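Local coordinates for protein putative modulator of DNA gyrase (Bacteroides thetaiotaomicron, PDB 1VPB) that is probably a metallopeptidase of the PmbA/TldD (peptidase U62) family, although it is named a putative modulator of DNA gyrase, at residues Lys20-Ala25 / Phe172-Ile177; Leu128-Phe133 / Thr188-Ser193; Leu292-Glu297 / Leu352-Gly357; Glu312-Glu317 / Pro344-Ser349; Asp388-Ile393 / Glu409-Gly414. All blocks are in the same frame, centred on the assembly; numbering follows the deposited sequence. Where two conformers were deposited one is given.

Interaction 1. Residues Lys20-Ala25 / Phe172-Ile177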
# COMPACT_ATOMS: atom_id res chain seq x y z
N LYS A 20 5.48 -8.90 31.79
CA LYS A 20 6.78 -8.74 32.42
C LYS A 20 7.83 -8.36 31.38
O LYS A 20 8.72 -7.57 31.68
CB LYS A 20 7.17 -10.02 33.15
CG LYS A 20 6.51 -10.09 34.50
N LEU A 21 7.69 -8.88 30.15
CA LEU A 21 8.69 -8.56 29.11
C LEU A 21 8.56 -7.09 28.72
O LEU A 21 9.57 -6.36 28.61
CB LEU A 21 8.50 -9.44 27.90
CG LEU A 21 9.33 -9.03 26.65
CD1 LEU A 21 10.77 -9.21 26.97
CD2 LEU A 21 8.91 -9.83 25.45
N ALA A 22 7.32 -6.62 28.61
CA ALA A 22 7.11 -5.18 28.30
C ALA A 22 7.61 -4.29 29.41
O ALA A 22 8.22 -3.24 29.15
CB ALA A 22 5.68 -4.90 28.02
N GLN A 23 7.42 -4.71 30.67
CA GLN A 23 7.82 -3.94 31.81
C GLN A 23 9.35 -3.91 31.88
O GLN A 23 9.94 -2.88 32.23
CB GLN A 23 7.21 -4.54 33.09
CG GLN A 23 5.70 -4.26 33.25
CD GLN A 23 5.02 -5.29 34.20
OE1 GLN A 23 5.70 -5.96 35.01
NE2 GLN A 23 3.70 -5.43 34.06
N TRP A 24 9.97 -5.03 31.54
CA TRP A 24 11.45 -5.14 31.52
C TRP A 24 12.01 -4.17 30.46
O TRP A 24 12.93 -3.40 30.75
CB TRP A 24 11.87 -6.56 31.21
CG TRP A 24 13.34 -6.62 30.92
CD1 TRP A 24 14.34 -6.80 31.83
CD2 TRP A 24 13.97 -6.43 29.65
NE1 TRP A 24 15.56 -6.74 31.20
CE2 TRP A 24 15.36 -6.54 29.85
CE3 TRP A 24 13.50 -6.25 28.35
CZ2 TRP A 24 16.28 -6.41 28.81
CZ3 TRP A 24 14.40 -6.13 27.32
CH2 TRP A 24 15.79 -6.20 27.56
N ALA A 25 11.36 -4.12 29.29
CA ALA A 25 11.82 -3.24 28.20
C ALA A 25 11.70 -1.79 28.59
O ALA A 25 12.60 -1.00 28.30
CB ALA A 25 11.08 -3.53 26.90
N PHE A 172 -4.49 -7.99 20.17
CA PHE A 172 -4.20 -7.68 21.58
C PHE A 172 -3.14 -6.61 21.66
O PHE A 172 -2.20 -6.60 20.85
CB PHE A 172 -3.64 -8.88 22.30
CG PHE A 172 -4.56 -10.11 22.27
CD1 PHE A 172 -4.51 -11.00 21.22
CD2 PHE A 172 -5.46 -10.36 23.31
CE1 PHE A 172 -5.36 -12.11 21.18
CE2 PHE A 172 -6.32 -11.47 23.25
CZ PHE A 172 -6.26 -12.31 22.18
N ALA A 173 -3.27 -5.76 22.64
CA ALA A 173 -2.26 -4.68 22.88
C ALA A 173 -2.13 -4.43 24.32
O ALA A 173 -3.15 -4.34 25.02
CB ALA A 173 -2.66 -3.43 22.19
N TYR A 174 -0.88 -4.30 24.78
CA TYR A 174 -0.56 -3.91 26.14
C TYR A 174 0.34 -2.70 26.05
O TYR A 174 1.40 -2.81 25.39
CB TYR A 174 0.14 -5.04 26.84
CG TYR A 174 0.56 -4.78 28.25
CD1 TYR A 174 -0.37 -4.62 29.28
CD2 TYR A 174 1.90 -4.77 28.61
CE1 TYR A 174 0.02 -4.39 30.60
CE2 TYR A 174 2.31 -4.58 29.93
CZ TYR A 174 1.36 -4.41 30.95
OH TYR A 174 1.77 -4.21 32.28
N ARG A 175 -0.01 -1.65 26.77
CA ARG A 175 0.63 -0.35 26.61
C ARG A 175 1.16 0.07 27.97
O ARG A 175 0.49 -0.13 29.00
CB ARG A 175 -0.41 0.62 26.06
CG ARG A 175 -0.03 2.07 26.07
CD ARG A 175 -0.38 2.88 24.80
NE ARG A 175 0.68 2.76 23.82
CZ ARG A 175 1.94 3.08 24.03
NH1 ARG A 175 2.30 3.62 25.18
NH2 ARG A 175 2.85 2.89 23.09
N LEU A 176 2.37 0.66 27.98
CA LEU A 176 2.96 1.24 29.15
C LEU A 176 3.55 2.60 28.77
O LEU A 176 4.13 2.73 27.68
CB LEU A 176 4.12 0.36 29.63
CG LEU A 176 3.82 -1.03 30.14
CD1 LEU A 176 5.15 -1.80 30.44
CD2 LEU A 176 2.94 -0.96 31.35
N ILE A 177 3.38 3.58 29.64
CA ILE A 177 3.98 4.91 29.47
C ILE A 177 4.66 5.25 30.77
O ILE A 177 4.09 5.04 31.83
CB ILE A 177 2.98 5.96 29.03
CG1 ILE A 177 2.20 5.49 27.79
CG2 ILE A 177 3.64 7.29 28.79
CD1 ILE A 177 1.12 6.50 27.38
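Gln23 reaches from helix 16-31 to the phenol of Tyr174 on strand 159-177, and the one polar bond of this contact forms there. Its amide NE2 donates to Tyr174 OH over 2.9 Å, with an N-H...O angle of 160°. The hydroxyl lies in the plane of the amide, while amide and ring planes stand 53° apart and the two side chains cross nearly at right angles. Tyr174 can present its OH to the helix because its CG is anti to the backbone N (chi1 179°), which carries the ring out beyond the strand. The same OH is hydrogen-bonded to Glu182 on the next strand, which gives the hydroxyl two partners.

The rest is van der Waals packing. Ala22 CB sits at the edge of the Tyr174 ring, 3.8 Å from CD2. Leu176 sends a single methyl, CD1, up to the helix backbone, where it lies 3.6 Å from Ala22 O and 3.8 Å from Gln23 CG.

With the small Ala22 facing the sheet, the helix can settle close to it; the axes of 20-25 and 172-177 approach to 9.3 Å. Chemically this is a greasy seat for the helix, closed on the Gln23 side by a polar link that also fixes the phenol.

Interaction 2. Residues Leu128-Phe133 / Thr188-Ser193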
# COMPACT_ATOMS: atom_id res chain seq x y z
N LEU A 128 -15.41 -6.30 23.16
CA LEU A 128 -15.05 -6.22 21.75
C LEU A 128 -14.36 -7.49 21.26
O LEU A 128 -13.96 -7.57 20.07
CB LEU A 128 -14.11 -5.03 21.53
CG LEU A 128 -14.65 -3.69 22.05
CD1 LEU A 128 -13.54 -2.64 21.99
CD2 LEU A 128 -15.80 -3.26 21.29
N TYR A 129 -14.23 -8.48 22.15
CA TYR A 129 -13.58 -9.73 21.85
C TYR A 129 -14.57 -10.90 21.99
O TYR A 129 -15.08 -11.15 23.08
CB TYR A 129 -12.38 -9.98 22.79
CG TYR A 129 -11.54 -11.19 22.41
CD1 TYR A 129 -11.95 -12.49 22.70
CD2 TYR A 129 -10.34 -11.05 21.70
CE1 TYR A 129 -11.20 -13.57 22.32
CE2 TYR A 129 -9.60 -12.16 21.30
CZ TYR A 129 -10.02 -13.42 21.62
OH TYR A 129 -9.27 -14.55 21.22
N ASP A 130 -14.76 -11.62 20.89
CA ASP A 130 -15.62 -12.83 20.84
C ASP A 130 -14.87 -14.01 21.44
O ASP A 130 -13.94 -14.58 20.87
CB ASP A 130 -16.00 -13.05 19.39
CG ASP A 130 -16.86 -14.25 19.18
OD1 ASP A 130 -17.30 -14.85 20.21
OD2 ASP A 130 -17.15 -14.63 18.02
N ALA A 131 -15.30 -14.45 22.62
CA ALA A 131 -14.62 -15.53 23.31
C ALA A 131 -14.63 -16.87 22.54
O ALA A 131 -13.79 -17.73 22.80
CB ALA A 131 -15.31 -15.74 24.63
N LYS A 132 -15.58 -17.02 21.64
CA LYS A 132 -15.65 -18.18 20.73
C LYS A 132 -14.52 -18.26 19.69
O LYS A 132 -14.29 -19.30 19.07
CB LYS A 132 -16.98 -18.22 20.04
CG LYS A 132 -18.17 -18.31 21.03
CD LYS A 132 -19.56 -18.37 20.37
CE LYS A 132 -20.72 -18.52 21.41
NZ LYS A 132 -22.03 -17.78 21.04
N PHE A 133 -13.78 -17.18 19.51
CA PHE A 133 -12.81 -17.11 18.43
C PHE A 133 -11.92 -18.36 18.36
O PHE A 133 -11.81 -18.96 17.31
CB PHE A 133 -11.96 -15.85 18.57
CG PHE A 133 -10.96 -15.67 17.46
CD1 PHE A 133 -11.34 -15.02 16.29
CD2 PHE A 133 -9.67 -16.11 17.58
CE1 PHE A 133 -10.42 -14.85 15.25
CE2 PHE A 133 -8.74 -15.97 16.52
CZ PHE A 133 -9.15 -15.32 15.37
N THR A 188 -11.81 -8.85 18.37
CA THR A 188 -11.91 -9.77 17.25
C THR A 188 -12.65 -9.12 16.11
O THR A 188 -13.31 -8.05 16.28
CB THR A 188 -12.63 -11.10 17.65
OG1 THR A 188 -13.86 -10.74 18.35
CG2 THR A 188 -11.81 -11.89 18.59
N TRP A 189 -12.50 -9.70 14.93
CA TRP A 189 -13.28 -9.32 13.77
C TRP A 189 -13.45 -10.49 12.83
O TRP A 189 -12.62 -11.38 12.75
CB TRP A 189 -12.70 -8.10 13.02
CG TRP A 189 -11.38 -8.36 12.42
CD1 TRP A 189 -10.16 -8.21 13.03
CD2 TRP A 189 -11.11 -8.88 11.10
NE1 TRP A 189 -9.16 -8.59 12.17
CE2 TRP A 189 -9.70 -8.96 10.96
CE3 TRP A 189 -11.90 -9.23 10.01
CZ2 TRP A 189 -9.09 -9.45 9.79
CZ3 TRP A 189 -11.28 -9.69 8.84
CH2 TRP A 189 -9.89 -9.79 8.74
N TYR A 190 -14.55 -10.43 12.08
CA TYR A 190 -14.87 -11.40 11.07
C TYR A 190 -15.48 -10.68 9.88
O TYR A 190 -16.18 -9.68 10.06
CB TYR A 190 -15.94 -12.38 11.58
CG TYR A 190 -15.61 -13.06 12.90
CD1 TYR A 190 -15.93 -12.45 14.11
CD2 TYR A 190 -15.01 -14.31 12.93
CE1 TYR A 190 -15.62 -13.08 15.32
CE2 TYR A 190 -14.72 -14.94 14.14
CZ TYR A 190 -15.03 -14.33 15.32
OH TYR A 190 -14.79 -14.95 16.54
N SER A 191 -15.21 -11.19 8.69
CA SER A 191 -15.77 -10.58 7.48
C SER A 191 -16.01 -11.56 6.39
O SER A 191 -15.29 -12.56 6.24
CB SER A 191 -14.87 -9.47 7.00
OG SER A 191 -15.54 -8.68 6.04
N LEU A 192 -17.05 -11.29 5.59
CA LEU A 192 -17.34 -12.06 4.40
C LEU A 192 -17.61 -11.11 3.27
O LEU A 192 -18.23 -10.06 3.46
CB LEU A 192 -18.58 -12.95 4.60
CG LEU A 192 -18.44 -14.23 5.42
CD1 LEU A 192 -19.86 -14.69 5.88
CD2 LEU A 192 -17.76 -15.29 4.62
N SER A 193 -17.16 -11.45 2.09
CA SER A 193 -17.35 -10.60 0.94
C SER A 193 -17.56 -11.38 -0.34
O SER A 193 -17.26 -12.58 -0.45
CB SER A 193 -16.18 -9.62 0.78
OG SER A 193 -15.04 -10.29 0.32
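Thr188 carries most of this contact, each branch of its side chain and its backbone N meeting a different partner in the loop 128-133. Its methyl CG2 lies over one face of the Tyr129 ring, 3.6 Å from the centroid, a CH-pi contact only 16° off the ring normal. Its hydroxyl OG1 accepts from Asp130 N at 2.8 Å in a nearly straight bond (167°). Its backbone N donates to Leu128 O at 3.0 Å. Chi1 of 49° tucks OG1 between backbone N and carbonyl carbon, which sends CG2 to the Tyr129 side.

Two residues along the strand, Tyr190 extends its phenol to the same loop. Tyr190 OH makes a weak hydrogen bond to Asp130 OD2 at 2.8 Å and also lies at the edge of the Phe133 ring, 3.5 Å from CD1.

Further out, the loop braces itself. Asp130 OD1 accepts from Lys132 N, met from above the carboxylate plane, in an Asx turn, and a type I turn runs from Asp130 to Phe133. Second partners come from the chain after strand 207-214: Leu215 O for Thr188 OG1 and Met217 N for Asp130 OD2.

Tyr129 is hydrogen-bonded through OH to Glu170 on strand 159-177, and Phe133 packs on that strand too. The loop, on its way to helix 138-150, is thus laid against strand 181-198 of the six-stranded antiparallel sheet and its neighbour.

Interaction 3. Residues Leu292-Glu297 / Leu352-Gly357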
# COMPACT_ATOMS: atom_id res chain seq x y z
N LEU A 292 -26.73 18.64 10.11
CA LEU A 292 -25.48 17.94 10.43
C LEU A 292 -25.19 18.00 11.92
O LEU A 292 -24.69 18.97 12.44
CB LEU A 292 -24.29 18.53 9.68
CG LEU A 292 -22.89 17.93 9.93
CD1 LEU A 292 -22.95 16.43 9.65
CD2 LEU A 292 -21.80 18.60 9.10
N THR A 293 -25.51 16.90 12.57
CA THR A 293 -25.11 16.63 13.92
C THR A 293 -24.34 15.33 13.95
O THR A 293 -24.79 14.28 13.46
CB THR A 293 -26.38 16.61 14.83
OG1 THR A 293 -26.95 17.90 14.86
CG2 THR A 293 -26.01 16.29 16.26
N LEU A 294 -23.16 15.41 14.55
CA LEU A 294 -22.17 14.37 14.49
C LEU A 294 -21.47 14.33 15.83
O LEU A 294 -20.99 15.34 16.30
CB LEU A 294 -21.16 14.67 13.41
CG LEU A 294 -20.17 13.54 13.09
CD1 LEU A 294 -20.79 12.31 12.41
CD2 LEU A 294 -19.04 14.10 12.22
N THR A 295 -21.44 13.14 16.45
CA THR A 295 -20.74 12.97 17.72
C THR A 295 -19.70 11.88 17.57
O THR A 295 -19.81 10.96 16.74
CB THR A 295 -21.69 12.63 18.88
OG1 THR A 295 -22.44 11.49 18.51
CG2 THR A 295 -22.72 13.70 19.09
N ASP A 296 -18.71 11.95 18.46
CA ASP A 296 -17.74 10.87 18.64
C ASP A 296 -18.19 10.10 19.89
O ASP A 296 -18.38 10.71 20.94
CB ASP A 296 -16.34 11.48 18.86
CG ASP A 296 -15.22 10.48 18.88
OD1 ASP A 296 -15.36 9.31 18.42
OD2 ASP A 296 -14.14 10.85 19.37
N GLU A 297 -18.44 8.81 19.72
CA GLU A 297 -19.03 7.95 20.74
C GLU A 297 -18.11 6.80 21.04
O GLU A 297 -18.36 5.69 20.57
CB GLU A 297 -20.31 7.37 20.16
CG GLU A 297 -21.31 8.47 19.85
CD GLU A 297 -22.01 8.96 21.05
OE1 GLU A 297 -21.77 8.38 22.18
OE2 GLU A 297 -22.85 9.88 20.82
N LEU A 352 -17.75 7.59 14.82
CA LEU A 352 -18.52 8.75 14.38
C LEU A 352 -19.95 8.38 14.16
O LEU A 352 -20.28 7.44 13.41
CB LEU A 352 -17.95 9.34 13.12
CG LEU A 352 -16.54 9.93 13.32
CD1 LEU A 352 -15.99 10.35 12.00
CD2 LEU A 352 -16.48 11.10 14.25
N VAL A 353 -20.82 9.13 14.82
CA VAL A 353 -22.27 8.85 14.75
C VAL A 353 -23.00 10.10 14.28
O VAL A 353 -23.01 11.14 14.96
CB VAL A 353 -22.82 8.43 16.11
CG1 VAL A 353 -24.34 8.16 16.02
CG2 VAL A 353 -22.04 7.18 16.67
N MET A 354 -23.61 9.99 13.11
CA MET A 354 -24.42 11.06 12.56
C MET A 354 -25.85 10.89 13.07
O MET A 354 -26.36 9.77 13.17
CB MET A 354 -24.40 10.98 11.03
CG MET A 354 -25.15 12.08 10.30
SD MET A 354 -24.25 13.64 10.08
CE MET A 354 -23.06 13.17 8.85
N GLU A 355 -26.49 12.01 13.42
CA GLU A 355 -27.89 12.00 13.80
C GLU A 355 -28.73 11.51 12.63
O GLU A 355 -28.52 11.91 11.48
CB GLU A 355 -28.30 13.37 14.30
CG GLU A 355 -29.79 13.57 14.43
CD GLU A 355 -30.08 15.00 14.82
OE1 GLU A 355 -29.85 15.26 16.02
OE2 GLU A 355 -30.46 15.81 13.92
N THR A 356 -29.66 10.57 12.90
CA THR A 356 -30.52 9.98 11.88
C THR A 356 -31.89 10.61 11.78
O THR A 356 -32.39 11.16 12.76
CB THR A 356 -30.70 8.47 12.17
OG1 THR A 356 -31.09 8.31 13.55
CG2 THR A 356 -29.37 7.74 12.04
N GLY A 357 -32.44 10.55 10.58
CA GLY A 357 -33.80 11.00 10.26
C GLY A 357 -34.73 9.83 10.32
O GLY A 357 -34.42 8.80 10.94
O HOH W 1 -27.11 14.54 11.30
O HOH W 2 -29.13 18.08 13.22
O HOH W 3 -29.32 17.80 16.60
O HOH W 4 -24.83 12.29 16.85
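Met354 packs against Leu294 on one face of a short antiparallel strand pair. Followed outward, Met354 starts with CB 4.1 Å from Leu294 CD1, its cross-strand neighbour in a non-hydrogen-bonded pair. CG comes next, near Thr293 O at 3.9 Å. The chain then bends at chi2 (82°) and again at chi3, bringing SD and CE toward Leu292 CD1, just before the partner strand. Met354 was modelled in two conformers, so the tight fit of its end is doubtful.

The backbones are joined by Glu355 N to Thr293 O, Thr295 N to Val353 O and Val353 N to Thr295 O, all at 2.8 to 2.9 Å. On the other face, Thr295 OG1 donates to Glu297 OE2 at 2.8 Å, on the anti side of the carboxylate, while a water bridges OG1 and Val353 O. Glu297 CG leans on Val353 CG2 at 3.5 Å, and its OE1 forms a salt bridge with Arg318. A valine in place of Thr295 would probably leave Glu297 OE2 without its hydroxyl donor and the water without one of its two acceptors, with Arg318 still holding OE1. Two waters link Thr293 OG1, also hydrogen-bonded to Lys324 N, to the Glu355 carboxylate.

Leu294 and Leu352 pack on helix 256-265 from the Met354 face. This is the centre of a small mixed sheet, with strand 319-323 beyond 294-296 and strand 436-437 beyond 352-354, in the C-terminal domain.

Interaction 4. Residues Glu312-Glu317 / Pro344-Ser349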
# COMPACT_ATOMS: atom_id res chain seq x y z
N GLU A 312 -1.65 7.47 23.12
CA GLU A 312 -0.92 8.27 24.03
C GLU A 312 -1.45 8.06 25.48
O GLU A 312 -1.05 8.82 26.35
CB GLU A 312 -1.12 9.79 23.76
CG GLU A 312 -0.74 10.40 22.46
CD GLU A 312 -0.41 11.87 22.68
OE1 GLU A 312 -1.30 12.74 22.76
OE2 GLU A 312 0.77 12.12 22.84
N GLY A 313 -2.40 7.13 25.65
CA GLY A 313 -3.04 6.86 26.95
C GLY A 313 -4.18 7.80 27.37
O GLY A 313 -4.74 7.62 28.46
N ILE A 314 -4.49 8.77 26.54
CA ILE A 314 -5.43 9.82 26.86
C ILE A 314 -6.80 9.16 26.96
O ILE A 314 -7.18 8.44 26.06
CB ILE A 314 -5.46 10.93 25.83
CG1 ILE A 314 -4.09 11.62 25.70
CG2 ILE A 314 -6.48 11.99 26.19
CD1 ILE A 314 -3.49 11.89 26.95
N ALA A 315 -7.53 9.46 28.00
CA ALA A 315 -8.91 8.94 28.13
C ALA A 315 -9.80 9.51 27.00
O ALA A 315 -9.90 10.75 26.82
CB ALA A 315 -9.47 9.34 29.47
N THR A 316 -10.47 8.64 26.26
CA THR A 316 -11.51 9.07 25.31
C THR A 316 -12.72 9.61 26.05
O THR A 316 -12.99 9.22 27.17
CB THR A 316 -11.91 7.93 24.40
OG1 THR A 316 -12.25 6.79 25.19
CG2 THR A 316 -10.68 7.47 23.51
N GLU A 317 -13.44 10.49 25.39
CA GLU A 317 -14.63 11.11 25.93
C GLU A 317 -15.59 11.24 24.76
O GLU A 317 -15.20 11.52 23.63
CB GLU A 317 -14.33 12.55 26.38
CG GLU A 317 -13.30 12.65 27.46
CD GLU A 317 -13.02 14.11 27.82
OE1 GLU A 317 -13.87 15.00 27.59
OE2 GLU A 317 -11.93 14.36 28.29
N PRO A 344 -4.91 20.19 24.19
CA PRO A 344 -5.09 18.94 23.49
C PRO A 344 -6.49 18.40 23.79
O PRO A 344 -7.07 18.70 24.83
CB PRO A 344 -4.02 18.02 24.13
CG PRO A 344 -3.79 18.60 25.48
CD PRO A 344 -4.08 20.05 25.39
N THR A 345 -6.98 17.56 22.89
CA THR A 345 -8.25 16.86 23.03
C THR A 345 -8.10 15.35 23.04
O THR A 345 -8.05 14.71 24.11
CB THR A 345 -9.30 17.39 21.97
OG1 THR A 345 -8.81 17.25 20.61
CG2 THR A 345 -9.54 18.83 22.16
N ILE A 346 -8.00 14.76 21.86
CA ILE A 346 -7.69 13.38 21.68
C ILE A 346 -7.10 13.32 20.28
O ILE A 346 -7.42 14.14 19.44
CB ILE A 346 -8.97 12.49 21.83
CG1 ILE A 346 -8.62 10.97 21.94
CG2 ILE A 346 -9.95 12.73 20.72
CD1 ILE A 346 -8.15 10.55 23.26
N SER A 347 -6.29 12.31 20.03
CA SER A 347 -5.54 12.22 18.75
C SER A 347 -6.41 11.96 17.54
O SER A 347 -6.08 12.30 16.39
CB SER A 347 -4.47 11.15 18.87
OG SER A 347 -5.06 9.90 19.06
N GLY A 348 -7.58 11.37 17.76
CA GLY A 348 -8.50 11.11 16.64
C GLY A 348 -9.84 10.59 17.15
O GLY A 348 -9.97 10.21 18.34
N SER A 349 -10.81 10.60 16.26
CA SER A 349 -12.14 10.03 16.59
C SER A 349 -12.10 8.53 16.74
O SER A 349 -11.13 7.88 16.34
CB SER A 349 -13.14 10.41 15.49
OG SER A 349 -12.74 9.91 14.23
O HOH W 5 -10.20 13.01 25.25
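Ile346 pushes its CD1 methyl against the loop 312-317, and the apolar part of this contact gathers round that one atom. Ile314 CG2 lies 3.7 Å from it, the two isoleucines lying alongside with their chains running in opposing senses. Thr316 CG2 closes in at 4.0 Å, its chain crossing the isoleucine at a slant. The methyl gets there because Ile346 CG1 is anti to the backbone N (chi1 -168°), with chi2 of 78° turning CD1 toward the other loop.

Apolar groups also rest on backbone carbonyls. Ile346 CD1 is 3.6 Å from Ile314 O, and in return Ile314 CG2 comes to 3.8 Å from Thr345 O.

The polar link runs through water. One molecule lies within bonding distance of both loops, 2.8 Å from Ala315 O and 3.0 Å from Thr345 O.

The side-chain hydroxyls look elsewhere: Thr316 OG1 is bonded to Arg307 O and His299, and Thr345 OG1 to Tyr330 O and Ile332 N. Asp310 holds both loops, with OD1 accepting from Glu312 N and Ile314 N and OD2 hydrogen-bonded to Ser347 OG.

Neither segment is helix or strand, so no regular backbone pairing joins them. The chemistry implies that the direct fit is methyl against methyl and carbonyl, while the polar ties between these loops of the C-terminal domain run indirectly, through a water and Asp310.

Interaction 5. Residues Asp388-Ile393 / Glu409-Gly414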
# COMPACT_ATOMS: atom_id res chain seq x y z
N ASP A 388 -12.10 22.62 -1.83
CA ASP A 388 -12.66 22.39 -3.14
C ASP A 388 -12.50 20.91 -3.50
O ASP A 388 -11.49 20.29 -3.14
CB ASP A 388 -11.98 23.27 -4.19
CG ASP A 388 -12.32 24.72 -4.07
OD1 ASP A 388 -13.29 25.10 -3.37
OD2 ASP A 388 -11.67 25.59 -4.69
N PHE A 389 -13.49 20.36 -4.20
CA PHE A 389 -13.49 18.92 -4.51
C PHE A 389 -13.99 18.64 -5.91
O PHE A 389 -14.72 19.44 -6.51
CB PHE A 389 -14.30 18.11 -3.47
CG PHE A 389 -15.79 18.28 -3.58
CD1 PHE A 389 -16.53 17.55 -4.52
CD2 PHE A 389 -16.45 19.21 -2.78
CE1 PHE A 389 -17.92 17.75 -4.66
CE2 PHE A 389 -17.82 19.40 -2.89
CZ PHE A 389 -18.56 18.70 -3.83
N SER A 390 -13.56 17.49 -6.43
CA SER A 390 -14.08 16.96 -7.68
C SER A 390 -13.97 15.45 -7.58
O SER A 390 -12.86 14.92 -7.38
CB SER A 390 -13.28 17.48 -8.88
OG SER A 390 -13.77 16.93 -10.10
N TYR A 391 -15.09 14.75 -7.68
CA TYR A 391 -15.03 13.29 -7.59
C TYR A 391 -15.80 12.65 -8.69
O TYR A 391 -16.82 13.16 -9.13
CB TYR A 391 -15.60 12.76 -6.28
CG TYR A 391 -15.01 13.31 -5.02
CD1 TYR A 391 -13.66 13.09 -4.68
CD2 TYR A 391 -15.81 13.96 -4.10
CE1 TYR A 391 -13.16 13.59 -3.49
CE2 TYR A 391 -15.32 14.44 -2.94
CZ TYR A 391 -14.00 14.26 -2.63
OH TYR A 391 -13.56 14.76 -1.44
N GLY A 392 -15.33 11.50 -9.14
CA GLY A 392 -16.08 10.76 -10.13
C GLY A 392 -17.20 10.01 -9.44
O GLY A 392 -17.00 9.44 -8.37
N ILE A 393 -18.36 9.98 -10.09
CA ILE A 393 -19.51 9.27 -9.56
C ILE A 393 -20.17 8.34 -10.59
O ILE A 393 -20.06 8.49 -11.80
CB ILE A 393 -20.56 10.27 -8.98
CG1 ILE A 393 -21.19 11.13 -10.09
CG2 ILE A 393 -19.92 11.12 -7.88
CD1 ILE A 393 -22.57 10.60 -10.59
N GLU A 409 -19.57 8.30 -15.74
CA GLU A 409 -18.78 9.30 -16.45
C GLU A 409 -19.19 10.73 -16.14
O GLU A 409 -19.18 11.59 -17.01
CB GLU A 409 -18.79 9.02 -17.95
CG GLU A 409 -18.21 7.65 -18.24
CD GLU A 409 -17.98 7.41 -19.71
OE1 GLU A 409 -18.66 8.06 -20.54
OE2 GLU A 409 -17.12 6.58 -20.04
N MET A 410 -19.52 10.97 -14.86
CA MET A 410 -19.81 12.34 -14.40
C MET A 410 -18.91 12.67 -13.23
O MET A 410 -18.46 11.79 -12.50
CB MET A 410 -21.28 12.49 -13.97
CG MET A 410 -22.32 12.14 -15.03
SD MET A 410 -22.46 13.35 -16.29
CE MET A 410 -23.24 14.71 -15.38
N ASN A 411 -18.69 13.96 -13.03
CA ASN A 411 -18.00 14.42 -11.85
C ASN A 411 -18.91 15.28 -11.01
O ASN A 411 -19.69 16.09 -11.54
CB ASN A 411 -16.79 15.25 -12.24
CG ASN A 411 -15.68 14.41 -12.83
OD1 ASN A 411 -15.36 13.33 -12.32
ND2 ASN A 411 -15.08 14.89 -13.89
N VAL A 412 -18.78 15.11 -9.70
CA VAL A 412 -19.41 16.00 -8.74
C VAL A 412 -18.32 16.96 -8.23
O VAL A 412 -17.21 16.53 -7.87
CB VAL A 412 -20.10 15.19 -7.59
CG1 VAL A 412 -19.10 14.55 -6.63
CG2 VAL A 412 -21.09 16.07 -6.84
N THR A 413 -18.62 18.26 -8.23
CA THR A 413 -17.64 19.27 -7.85
C THR A 413 -18.29 20.27 -6.94
O THR A 413 -19.51 20.37 -6.89
CB THR A 413 -17.11 20.05 -9.07
OG1 THR A 413 -18.18 20.77 -9.72
CG2 THR A 413 -16.55 19.11 -10.13
N GLY A 414 -17.46 21.03 -6.24
CA GLY A 414 -17.94 22.07 -5.34
C GLY A 414 -16.92 22.31 -4.26
O GLY A 414 -15.74 22.02 -4.44
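The ring of Phe389 lies flat against the backbone of Gly414, a face-on fit at the end of this antiparallel pair. Gly414 N stands 3.5 Å above the ring plane, over its centre, and Gly414 CA makes a CH-pi contact at 4.0 Å from the centroid. Chi1 of 73° folds the Phe389 ring back over the neighbouring strand and brings its CE1 to 3.9 Å from Val412 CG1. The hollow exists because Gly414 has no side chain: a CB there would run into Phe389 CZ and its own preceding carbonyl. With an alanine in place of Phe389, a gap would probably open over Gly414 and the CH-pi contact and the touch on Val412 would be lost, leaving the backbone bonds to hold the bend.

Farther along the same face, Val412 is the bump. Its CG1 wedges between Tyr391 CB (3.9 Å), near the edge of that ring, and Ile393 CG2 (3.7 Å). Ile393 CD1 then rests on Met410 CB at 4.1 Å. The opposite face is shallower: Thr413 CG2 lies 3.5 Å from Ser390 OG, and Asn411 OD1 fits over Gly392, where no side chain stands in the way.

Backbone bonds set this register, with Tyr391 and Val412 bonded both ways, as are Phe389 and Gly414, and Ile393 N donating to Met410 O.

The strands are the arms of the hairpin 388-399/402-413. Phe389 is backed by Leu416 and Leu419 of helix 416-421, Tyr391 makes a cation-pi contact with Arg258, and strand 446-450 flanks 402-413, Phe448 packing on Ile393 and Met410.

In the fold
Interactions 1 and 2 belong to one antiparallel sheet: strands 159-177 and 181-198 are neighbours in it, and although the centres lie 25 Å apart, Phe172 CZ meets Tyr129 CE2 at 3.5 Å. Leu128 of interaction 2 lies about 4 Å from a bound 1,2-ethanediol, probably from the crystallisation liquor. The other three lie in the C-terminal domain. Interaction 4 is nested in the chain loop closed by interaction 3, and Asp296 OD2 comes within 3.5 Å of Ser349 CA. Interaction 4 also reaches the first sheet, Ile177 CD1 lying 3.3 Å from Glu312 O. Interaction 5 stands apart in another mixed sheet, its centre 25 Å from that of interaction 3 and 47 Å from that of interaction 1.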